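Local atomic coordinates of Alpha/beta hydrolase (Pseudomonas aeruginosa PAO1, PDB entry 4R1D), a protein that probably acts as a lipase, a calcium-binding alpha/beta-hydrolase effector of the type VI secretion system held in complex with the inhibitor Tli4. Residues A[46-58]-A[248-262]. Numbering follows the deposited sequence.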
loop_
_atom_site.group_PDB
_atom_site.type_symbol
_atom_site.label_atom_id
_atom_site.label_comp_id
_atom_site.label_asym_id
_atom_site.label_seq_id
_atom_site.Cartn_x
_atom_site.Cartn_y
_atom_site.Cartn_z
ATOM N N THR A 46 3.056 29.903 23.423
ATOM C CA THR A 46 3.468 28.947 22.394
ATOM C C THR A 46 3.075 29.373 20.977
ATOM O O THR A 46 1.992 29.915 20.751
ATOM C CB THR A 46 2.892 27.532 22.679
ATOM O OG1 THR A 46 3.116 27.185 24.052
ATOM C CG2 THR A 46 3.546 26.482 21.781
ATOM N N ALA A 47 3.978 29.132 20.033
ATOM C CA ALA A 47 3.697 29.324 18.619
ATOM C C ALA A 47 3.991 28.016 17.899
ATOM O O ALA A 47 5.060 27.853 17.303
ATOM C CB ALA A 47 4.544 30.445 18.055
ATOM N N PRO A 48 3.053 27.061 17.980
ATOM C CA PRO A 48 3.293 25.738 17.399
ATOM C C PRO A 48 3.349 25.795 15.886
ATOM O O PRO A 48 2.596 26.547 15.265
ATOM C CB PRO A 48 2.080 24.924 17.864
ATOM C CG PRO A 48 1.030 25.943 18.148
ATOM C CD PRO A 48 1.752 27.139 18.664
ATOM N N LEU A 49 4.250 25.006 15.303
ATOM C CA LEU A 49 4.403 24.930 13.858
ATOM C C LEU A 49 4.559 23.454 13.509
ATOM O O LEU A 49 5.669 22.920 13.531
ATOM C CB LEU A 49 5.641 25.724 13.409
ATOM C CG LEU A 49 5.816 25.967 11.909
ATOM C CD1 LEU A 49 4.508 26.405 11.317
ATOM C CD2 LEU A 49 6.905 27.014 11.623
ATOM N N PRO A 50 3.443 22.771 13.212
ATOM C CA PRO A 50 3.559 21.328 12.991
ATOM C C PRO A 50 4.316 20.975 11.716
ATOM O O PRO A 50 4.111 21.597 10.684
ATOM C CB PRO A 50 2.093 20.862 12.880
ATOM C CG PRO A 50 1.307 21.911 13.568
ATOM C CD PRO A 50 2.038 23.207 13.238
ATOM N N VAL A 51 5.183 19.976 11.824
ATOM C CA VAL A 51 5.858 19.389 10.677
ATOM C C VAL A 51 5.174 18.055 10.393
ATOM O O VAL A 51 5.186 17.174 11.238
ATOM C CB VAL A 51 7.346 19.177 10.973
ATOM C CG1 VAL A 51 8.030 18.434 9.829
ATOM C CG2 VAL A 51 8.022 20.542 11.213
ATOM N N ILE A 52 4.584 17.914 9.205
ATOM C CA ILE A 52 3.845 16.709 8.854
ATOM C C ILE A 52 4.712 15.843 7.951
ATOM O O ILE A 52 5.036 16.239 6.834
ATOM C CB ILE A 52 2.556 17.043 8.069
ATOM C CG1 ILE A 52 1.779 18.182 8.739
ATOM C CG2 ILE A 52 1.681 15.780 7.914
ATOM C CD1 ILE A 52 1.316 17.885 10.160
ATOM N N PHE A 53 5.089 14.668 8.435
ATOM C CA PHE A 53 5.935 13.789 7.648
ATOM C C PHE A 53 5.044 12.849 6.863
ATOM O O PHE A 53 4.156 12.207 7.431
ATOM C CB PHE A 53 6.880 13.001 8.556
ATOM C CG PHE A 53 7.841 12.146 7.806
ATOM C CD1 PHE A 53 9.005 12.686 7.292
ATOM C CD2 PHE A 53 7.570 10.804 7.590
ATOM C CE1 PHE A 53 9.896 11.905 6.597
ATOM C CE2 PHE A 53 8.470 10.012 6.889
ATOM C CZ PHE A 53 9.631 10.577 6.387
ATOM N N ILE A 54 5.262 12.797 5.553
ATOM C CA ILE A 54 4.485 11.946 4.687
ATOM C C ILE A 54 5.430 10.918 4.079
ATOM O O ILE A 54 6.350 11.277 3.336
ATOM C CB ILE A 54 3.791 12.752 3.572
ATOM C CG1 ILE A 54 3.022 13.942 4.169
ATOM C CG2 ILE A 54 2.894 11.830 2.719
ATOM C CD1 ILE A 54 2.293 14.818 3.138
ATOM N N PRO A 55 5.203 9.638 4.387
ATOM C CA PRO A 55 6.071 8.540 3.957
ATOM C C PRO A 55 5.853 8.205 2.485
ATOM O O PRO A 55 5.013 8.808 1.827
ATOM C CB PRO A 55 5.610 7.369 4.824
ATOM C CG PRO A 55 4.142 7.654 5.055
ATOM C CD PRO A 55 4.041 9.158 5.171
ATOM N N GLY A 56 6.609 7.236 1.984
ATOM C CA GLY A 56 6.560 6.916 0.575
ATOM C C GLY A 56 6.116 5.512 0.240
ATOM O O GLY A 56 5.231 4.933 0.881
ATOM N N ILE A 57 6.750 4.981 -0.799
ATOM C CA ILE A 57 6.386 3.712 -1.411
ATOM C C ILE A 57 6.228 2.587 -0.376
ATOM O O ILE A 57 7.175 2.269 0.323
ATOM C CB ILE A 57 7.457 3.324 -2.463
ATOM C CG1 ILE A 57 7.345 4.226 -3.702
ATOM C CG2 ILE A 57 7.349 1.851 -2.846
ATOM C CD1 ILE A 57 8.559 4.124 -4.645
ATOM N N MET A 58 5.025 2.009 -0.276
ATOM C CA MET A 58 4.794 0.868 0.621
ATOM C C MET A 58 5.206 1.159 2.073
ATOM O O MET A 58 5.496 0.238 2.835
ATOM C CB MET A 58 5.577 -0.365 0.118
ATOM C CG MET A 58 5.037 -0.958 -1.179
ATOM S SD MET A 58 5.974 -2.411 -1.776
ATOM C CE MET A 58 7.447 -1.605 -2.442
ATOM N N MET A 248 -3.141 29.018 11.893
ATOM C CA MET A 248 -2.053 28.043 11.969
ATOM C C MET A 248 -1.634 27.555 10.572
ATOM O O MET A 248 -2.462 27.459 9.660
ATOM C CB MET A 248 -2.416 26.866 12.879
ATOM C CG MET A 248 -2.232 27.174 14.369
ATOM S SD MET A 248 -2.514 25.745 15.426
ATOM C CE MET A 248 -1.046 24.766 15.081
ATOM N N LYS A 249 -0.342 27.281 10.409
ATOM C CA LYS A 249 0.188 26.705 9.168
ATOM C C LYS A 249 1.025 25.469 9.501
ATOM O O LYS A 249 1.476 25.307 10.626
ATOM C CB LYS A 249 1.074 27.718 8.435
ATOM C CG LYS A 249 0.362 28.991 7.958
ATOM C CD LYS A 249 -0.561 28.715 6.797
ATOM C CE LYS A 249 -1.217 29.995 6.277
ATOM N NZ LYS A 249 -0.312 30.767 5.387
ATOM N N VAL A 250 1.250 24.600 8.523
ATOM C CA VAL A 250 2.107 23.434 8.748
ATOM C C VAL A 250 3.144 23.342 7.627
ATOM O O VAL A 250 2.996 23.964 6.579
ATOM C CB VAL A 250 1.302 22.111 8.774
ATOM C CG1 VAL A 250 0.202 22.159 9.835
ATOM C CG2 VAL A 250 0.706 21.835 7.400
ATOM N N ILE A 251 4.193 22.566 7.847
ATOM C CA ILE A 251 5.204 22.332 6.814
ATOM C C ILE A 251 5.206 20.851 6.492
ATOM O O ILE A 251 5.275 20.028 7.396
ATOM C CB ILE A 251 6.596 22.738 7.311
ATOM C CG1 ILE A 251 6.621 24.231 7.633
ATOM C CG2 ILE A 251 7.673 22.381 6.280
ATOM C CD1 ILE A 251 7.838 24.654 8.441
ATOM N N LEU A 252 5.118 20.503 5.213
ATOM C CA LEU A 252 5.154 19.094 4.810
ATOM C C LEU A 252 6.596 18.653 4.570
ATOM O O LEU A 252 7.388 19.403 3.998
ATOM C CB LEU A 252 4.350 18.870 3.516
ATOM C CG LEU A 252 2.887 19.310 3.513
ATOM C CD1 LEU A 252 2.183 18.882 2.228
ATOM C CD2 LEU A 252 2.157 18.731 4.729
ATOM N N VAL A 253 6.934 17.449 5.018
ATOM C CA VAL A 253 8.227 16.836 4.698
ATOM C C VAL A 253 7.886 15.457 4.164
ATOM O O VAL A 253 7.261 14.643 4.862
ATOM C CB VAL A 253 9.141 16.744 5.938
ATOM C CG1 VAL A 253 10.414 16.001 5.600
ATOM C CG2 VAL A 253 9.445 18.152 6.481
ATOM N N THR A 254 8.232 15.203 2.905
ATOM C CA THR A 254 7.772 13.991 2.246
ATOM C C THR A 254 8.910 13.082 1.827
ATOM O O THR A 254 10.015 13.534 1.527
ATOM C CB THR A 254 6.924 14.311 0.989
ATOM O OG1 THR A 254 7.781 14.694 -0.090
ATOM C CG2 THR A 254 5.944 15.447 1.280
ATOM N N HIS A 255 8.617 11.788 1.793
ATOM C CA HIS A 255 9.542 10.806 1.226
ATOM C C HIS A 255 8.917 10.140 0.005
ATOM O O HIS A 255 7.762 9.706 0.040
ATOM C CB HIS A 255 9.873 9.749 2.276
ATOM C CG HIS A 255 10.846 8.705 1.822
ATOM N ND1 HIS A 255 12.156 8.989 1.491
ATOM C CD2 HIS A 255 10.698 7.374 1.656
ATOM C CE1 HIS A 255 12.771 7.870 1.147
ATOM N NE2 HIS A 255 11.912 6.876 1.249
ATOM N N SER A 256 9.668 10.072 -1.083
ATOM C CA SER A 256 9.255 9.208 -2.190
ATOM C C SER A 256 7.856 9.589 -2.704
ATOM O O SER A 256 7.561 10.766 -2.918
ATOM C CB SER A 256 9.290 7.747 -1.709
ATOM O OG SER A 256 8.979 6.823 -2.748
ATOM N N MET A 257 6.983 8.602 -2.908
ATOM C CA MET A 257 5.653 8.880 -3.455
ATOM C C MET A 257 4.806 9.767 -2.546
ATOM O O MET A 257 3.780 10.307 -2.967
ATOM C CB MET A 257 4.913 7.585 -3.768
ATOM C CG MET A 257 5.327 6.986 -5.096
ATOM S SD MET A 257 4.348 5.529 -5.480
ATOM C CE MET A 257 2.813 5.934 -4.614
ATOM N N GLY A 258 5.235 9.920 -1.300
ATOM C CA GLY A 258 4.568 10.851 -0.406
ATOM C C GLY A 258 4.584 12.259 -0.992
ATOM O O GLY A 258 3.769 13.104 -0.635
ATOM N N GLY A 259 5.520 12.511 -1.902
ATOM C CA GLY A 259 5.591 13.795 -2.571
ATOM C C GLY A 259 4.459 14.009 -3.566
ATOM O O GLY A 259 4.051 15.140 -3.835
ATOM N N LEU A 260 3.974 12.922 -4.145
ATOM C CA LEU A 260 2.832 13.019 -5.043
ATOM C C LEU A 260 1.553 13.274 -4.232
ATOM O O LEU A 260 0.678 14.049 -4.651
ATOM C CB LEU A 260 2.704 11.760 -5.901
ATOM C CG LEU A 260 3.710 11.610 -7.056
ATOM C CD1 LEU A 260 5.121 11.468 -6.566
ATOM C CD2 LEU A 260 3.328 10.395 -7.907
ATOM N N VAL A 261 1.462 12.637 -3.071
ATOM C CA VAL A 261 0.357 12.882 -2.147
ATOM C C VAL A 261 0.330 14.365 -1.778
ATOM O O VAL A 261 -0.717 15.013 -1.838
ATOM C CB VAL A 261 0.495 12.034 -0.866
ATOM C CG1 VAL A 261 -0.583 12.419 0.164
ATOM C CG2 VAL A 261 0.456 10.514 -1.206
ATOM N N ALA A 262 1.494 14.899 -1.419
ATOM C CA ALA A 262 1.610 16.296 -1.024
ATOM C C ALA A 262 1.202 17.236 -2.157
ATOM O O ALA A 262 0.489 18.207 -1.951
ATOM C CB ALA A 262 3.030 16.605 -0.574
HETATM O O HOH W 1 1.360 27.196 13.022
#
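Ile-54 CB and CD1 both lie against the CG2 methyl of Thr-254 where strands 48-54 and 250-255, parallel neighbours in the central sheet, run toward helix 258-267. Five backbone bonds alternate between the strands, from Ile-251 N to Pro-50 O (3.0 Å) up to His-255 N to Ile-54 O (2.8 Å).

Ile-54 CB lies 4.1 Å from Thr-254 CG2. A chi1 of -51° sets CG1 anti to the carbonyl carbon and CG2 anti to the backbone N, which brings CG2 to Gly-258 CA at 3.7 Å. At the tip of the other branch, CD1 meets Thr-254 CG2, then Leu-252 CD1 and Ala-262 CB. One isoleucine thus packs against both strand and helix. On the other face of the sheet, Val-51 CG1 lies 3.6 Å from Val-253 CG2.

Beyond the strand, Ser-256 takes a positive phi (58°) as the first corner of the type II' turn from His-255 to Gly-258, the nucleophile elbow of this fold. Gly-56 CA fits against Ser-256 CB at 3.7 Å, and Ile-57 CG1 comes 3.2 Å from Ser-256 OG, itself hydrogen-bonded to His-535 NE2. Cross-strand bonds hold the chain up to His-255, and Gly-258 N to His-255 O closes the turn, leaving its hydroxyl turned to a histidine, consistent with a catalytic serine-histidine pair.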